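Local coordinates for secreted effector protein sseI (Salmonella enterica subsp. enterica serovar Typhimurium, PDB 4G29) that is a secreted Salmonella virulence effector whose catalytic domain belongs to the cysteine protease superfamily and probably acts as a papain-like hydrolase, at residues 41-46 / 143-148; 48-53 / 61-66. All coordinates share one frame; numbering follows the deposited sequence.

Interaction 1: residues 41-46 / 143-148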
# COMPACT_ATOMS: atom_id res chain seq x y z
N GLN A 41 -8.91 7.12 3.03
CA GLN A 41 -9.66 5.84 3.00
C GLN A 41 -8.92 4.52 3.16
O GLN A 41 -9.70 3.55 3.32
CB GLN A 41 -10.46 5.72 1.70
CG GLN A 41 -11.44 6.83 1.48
CD GLN A 41 -12.45 6.97 2.57
OE1 GLN A 41 -12.63 6.10 3.42
NE2 GLN A 41 -13.17 8.06 2.55
N CYS A 42 -7.56 4.43 2.99
CA CYS A 42 -6.81 3.20 2.89
C CYS A 42 -7.16 2.44 4.15
O CYS A 42 -7.34 1.28 4.05
CB CYS A 42 -5.22 3.27 2.69
SG CYS A 42 -4.50 4.40 3.59
N GLU A 43 -7.21 3.07 5.34
CA GLU A 43 -7.29 2.20 6.51
C GLU A 43 -8.64 1.47 6.52
O GLU A 43 -8.72 0.22 6.78
CB GLU A 43 -7.02 3.01 7.79
CG GLU A 43 -6.73 2.19 8.91
CD GLU A 43 -6.28 2.99 10.11
OE1 GLU A 43 -6.96 2.79 11.09
OE2 GLU A 43 -5.28 3.75 10.09
N SER A 44 -9.72 2.20 6.21
CA SER A 44 -11.09 1.64 6.25
C SER A 44 -11.33 0.60 5.13
O SER A 44 -12.29 -0.14 5.18
CB SER A 44 -12.18 2.74 6.18
OG SER A 44 -12.33 3.28 4.87
N LEU A 45 -10.50 0.63 4.07
CA LEU A 45 -10.63 -0.29 2.96
C LEU A 45 -9.96 -1.63 3.25
O LEU A 45 -10.21 -2.59 2.50
CB LEU A 45 -10.09 0.31 1.66
CG LEU A 45 -10.96 1.36 1.01
CD1 LEU A 45 -10.15 2.24 0.01
CD2 LEU A 45 -12.20 0.79 0.33
N MSE A 46 -9.14 -1.75 4.30
CA MSE A 46 -8.42 -3.01 4.52
C MSE A 46 -9.37 -4.20 4.68
O MSE A 46 -9.24 -5.23 4.00
CB MSE A 46 -7.46 -2.94 5.72
CG MSE A 46 -6.18 -2.14 5.39
SE MSE A 46 -4.81 -2.41 6.81
CE MSE A 46 -5.60 -1.07 8.02
N ILE A 143 -3.48 -4.33 14.05
CA ILE A 143 -2.02 -4.32 14.32
C ILE A 143 -1.24 -3.48 13.31
O ILE A 143 -0.39 -2.66 13.68
CB ILE A 143 -1.49 -5.76 14.39
CG1 ILE A 143 -2.21 -6.48 15.52
CG2 ILE A 143 0.00 -5.78 14.57
CD1 ILE A 143 -2.01 -5.94 16.92
N ALA A 144 -1.58 -3.65 12.03
CA ALA A 144 -0.99 -2.90 10.93
C ALA A 144 -1.23 -1.40 11.19
O ALA A 144 -0.30 -0.60 11.13
CB ALA A 144 -1.57 -3.37 9.58
N ALA A 145 -2.47 -1.03 11.50
CA ALA A 145 -2.84 0.36 11.65
C ALA A 145 -2.08 1.00 12.83
O ALA A 145 -1.66 2.17 12.76
CB ALA A 145 -4.37 0.44 11.86
N ASN A 146 -1.93 0.24 13.91
CA ASN A 146 -1.23 0.72 15.09
C ASN A 146 0.26 0.91 14.88
O ASN A 146 0.83 1.90 15.33
CB ASN A 146 -1.48 -0.18 16.29
CG ASN A 146 -0.65 0.26 17.52
OD1 ASN A 146 0.40 -0.33 17.84
ND2 ASN A 146 -1.07 1.37 18.14
N ALA A 147 0.88 -0.02 14.13
CA ALA A 147 2.30 -0.03 13.90
C ALA A 147 2.71 1.09 12.94
O ALA A 147 3.81 1.61 13.00
CB ALA A 147 2.75 -1.41 13.31
N TYR A 148 1.83 1.42 12.01
CA TYR A 148 2.02 2.43 10.98
C TYR A 148 1.03 3.56 11.18
O TYR A 148 0.31 3.97 10.28
CB TYR A 148 1.95 1.86 9.54
CG TYR A 148 3.23 1.11 9.18
CD1 TYR A 148 3.44 -0.18 9.64
CD2 TYR A 148 4.25 1.75 8.41
CE1 TYR A 148 4.67 -0.83 9.36
CE2 TYR A 148 5.45 1.11 8.11
CZ TYR A 148 5.65 -0.18 8.57
OH TYR A 148 6.85 -0.76 8.25
O HOH W 1 -3.41 4.14 12.22
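A small, partly water-mediated contact brings E43 and M46 of one helix up to A144 and A145 of another, near the start of helix 42-55 and the end of helix 141-147. The short segments run nearly antiparallel, at 161°, but their axes stay 11.1 Å apart, so the gap is bridged by the two long side chains against bare methyl groups. E43 has CG anti to its backbone N (chi1 -164°) and is extended beyond it, which lays the carboxylate beside the second helix: A145 CB sits over the flat face of the group, 3.6 Å from E43 CD. E43 OE2 also accepts a bond of 2.9 Å from a water, which donates its other hydrogen to A145 O at 2.7 Å. That water thus serves a carbonyl in the last turn of the helix. Deeper in, selenomethionine M46 brings SE to 4.4 Å from A144 CB, and a bend at chi3 (-81°) turns M46 CE to 4.3 Å from A145 CB. F81 of strand 78-87 touches both E43 and M46. C42, near the N-terminal end of helix 42-55 and touching H80, fits the helix-start position of the nucleophile in papain-like folds, consistent with a Cys-His-Asp triad with D95.

Interaction 2: residues 48-53 / 61-66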
# COMPACT_ATOMS: atom_id res chain seq x y z
N PRO A 48 -12.71 -4.54 4.04
CA PRO A 48 -13.52 -4.93 2.92
C PRO A 48 -12.76 -5.57 1.76
O PRO A 48 -13.21 -6.57 1.18
CB PRO A 48 -14.14 -3.62 2.45
CG PRO A 48 -13.86 -2.61 3.50
CD PRO A 48 -12.98 -3.17 4.52
N VAL A 49 -11.59 -5.04 1.45
CA VAL A 49 -10.72 -5.62 0.43
C VAL A 49 -10.26 -7.02 0.80
O VAL A 49 -10.26 -7.93 -0.10
CB VAL A 49 -9.54 -4.68 0.05
CG1 VAL A 49 -8.48 -5.38 -0.84
CG2 VAL A 49 -10.09 -3.45 -0.64
N SER A 50 -9.85 -7.23 2.05
CA SER A 50 -9.52 -8.60 2.52
C SER A 50 -10.71 -9.56 2.36
O SER A 50 -10.54 -10.70 1.87
CB SER A 50 -9.10 -8.54 3.99
OG SER A 50 -8.88 -9.86 4.48
N ASN A 51 -11.91 -9.14 2.80
CA ASN A 51 -13.09 -10.00 2.62
C ASN A 51 -13.28 -10.37 1.15
O ASN A 51 -13.61 -11.51 0.84
CB ASN A 51 -14.34 -9.28 3.13
CG ASN A 51 -14.36 -9.14 4.65
OD1 ASN A 51 -13.51 -9.70 5.37
ND2 ASN A 51 -15.32 -8.36 5.15
N PHE A 52 -13.14 -9.38 0.28
CA PHE A 52 -13.27 -9.57 -1.16
C PHE A 52 -12.28 -10.62 -1.68
O PHE A 52 -12.64 -11.56 -2.39
CB PHE A 52 -13.11 -8.26 -1.91
CG PHE A 52 -13.27 -8.41 -3.39
CD1 PHE A 52 -14.53 -8.43 -3.96
CD2 PHE A 52 -12.17 -8.59 -4.22
CE1 PHE A 52 -14.66 -8.60 -5.33
CE2 PHE A 52 -12.31 -8.80 -5.58
CZ PHE A 52 -13.55 -8.78 -6.13
N MSE A 53 -11.02 -10.42 -1.34
CA MSE A 53 -9.96 -11.32 -1.78
C MSE A 53 -10.18 -12.75 -1.29
O MSE A 53 -10.01 -13.72 -2.07
CB MSE A 53 -8.60 -10.75 -1.32
CG MSE A 53 -8.23 -9.41 -1.98
SE MSE A 53 -6.55 -8.81 -1.26
CE MSE A 53 -5.45 -10.19 -1.91
N ILE A 61 -3.75 -13.97 3.58
CA ILE A 61 -4.03 -12.54 3.47
C ILE A 61 -3.24 -11.81 4.55
O ILE A 61 -3.22 -12.20 5.71
CB ILE A 61 -5.52 -12.23 3.62
CG1 ILE A 61 -6.35 -13.04 2.59
CG2 ILE A 61 -5.74 -10.70 3.57
CD1 ILE A 61 -6.25 -12.56 1.26
N ARG A 62 -2.51 -10.78 4.13
CA ARG A 62 -1.76 -9.94 5.02
C ARG A 62 -2.15 -8.49 4.76
O ARG A 62 -2.56 -8.15 3.63
CB ARG A 62 -0.27 -10.10 4.79
CG ARG A 62 0.32 -11.39 5.28
CD ARG A 62 1.32 -11.91 4.28
NE ARG A 62 0.66 -12.46 3.09
CZ ARG A 62 1.23 -12.70 1.91
NH1 ARG A 62 2.53 -12.43 1.68
NH2 ARG A 62 0.51 -13.23 0.95
N TYR A 63 -1.89 -7.66 5.78
CA TYR A 63 -2.18 -6.25 5.79
C TYR A 63 -0.85 -5.53 5.78
O TYR A 63 -0.06 -5.71 6.67
CB TYR A 63 -3.02 -5.92 7.00
CG TYR A 63 -4.34 -6.66 7.00
CD1 TYR A 63 -5.40 -6.25 6.17
CD2 TYR A 63 -4.50 -7.83 7.73
CE1 TYR A 63 -6.60 -6.92 6.17
CE2 TYR A 63 -5.69 -8.56 7.66
CZ TYR A 63 -6.72 -8.10 6.92
OH TYR A 63 -7.86 -8.87 6.92
N ARG A 64 -0.65 -4.75 4.72
CA ARG A 64 0.59 -4.08 4.48
C ARG A 64 0.54 -2.64 4.97
O ARG A 64 -0.18 -1.81 4.39
CB ARG A 64 0.95 -4.15 2.97
CG ARG A 64 2.35 -3.56 2.66
CD ARG A 64 2.86 -4.02 1.29
NE ARG A 64 3.16 -5.45 1.30
CZ ARG A 64 3.78 -6.12 0.33
NH1 ARG A 64 4.06 -5.51 -0.80
NH2 ARG A 64 4.07 -7.41 0.46
N GLY A 65 1.31 -2.34 6.02
CA GLY A 65 1.46 -0.99 6.56
C GLY A 65 2.68 -0.34 5.96
O GLY A 65 3.75 -1.00 5.88
N ILE A 66 2.53 0.86 5.46
CA ILE A 66 3.56 1.56 4.72
C ILE A 66 3.83 2.98 5.29
O ILE A 66 2.88 3.71 5.71
CB ILE A 66 3.12 1.70 3.21
CG1 ILE A 66 2.75 0.35 2.63
CG2 ILE A 66 4.13 2.52 2.29
CD1 ILE A 66 1.63 0.44 1.60
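S50 is the first residue of helix segment 48-53 to meet strand 61-66, and it does so with both of its side-chain atoms. Its OG stands anti to the backbone N (chi1 176°) and forms a 2.8 Å hydrogen bond with Y63 OH, in which either hydroxyl could be the donor. S50 CB comes obliquely against the tyrosine ring, 3.7 Å from Y63 CE1, while S50 OG also lies 3.4 Å from I61 CG2. The serine is therefore lodged between a phenol and a methyl branch, its hydroxyl paired although the residue is buried. One turn on, selenomethionine M53 takes the other branch of the isoleucine: M53 CB is 3.9 Å from I61 CD1, and the bend at chi3 (65°) folds M53 CE back to 4.0 Å from the same methyl. V83 of strand 78-87 touches both M53 and I61, and F94 of strand 90-95 backs the helix at V49, F52 and M53. On the strand, R62 turns away from the helix and forms a salt bridge with D91. The segments run nearly antiparallel at 155°, with helix 42-55 packed along the strand that follows it, on one face of the antiparallel sheet, as in papain-like folds.

Overall arrangement
Both interactions use helix 42-55: interaction 1 its opening turn, interaction 2 its middle, and along the chain the second is nested inside the loop closed by the first. Their centres are about 9 Å apart, and Y63 joins them, since its CB packs on A144 and its ring approaches M46 O. Y148 likewise packs against G65 and I66. Each is partly buried, but interaction 1 reaches the surface through a charged residue and a water, whereas interaction 2 pairs two hydroxyls directly beside hydrophobic packing. Together they tie the helix to its own following strand and to a much later helix, near the likely catalytic cysteine.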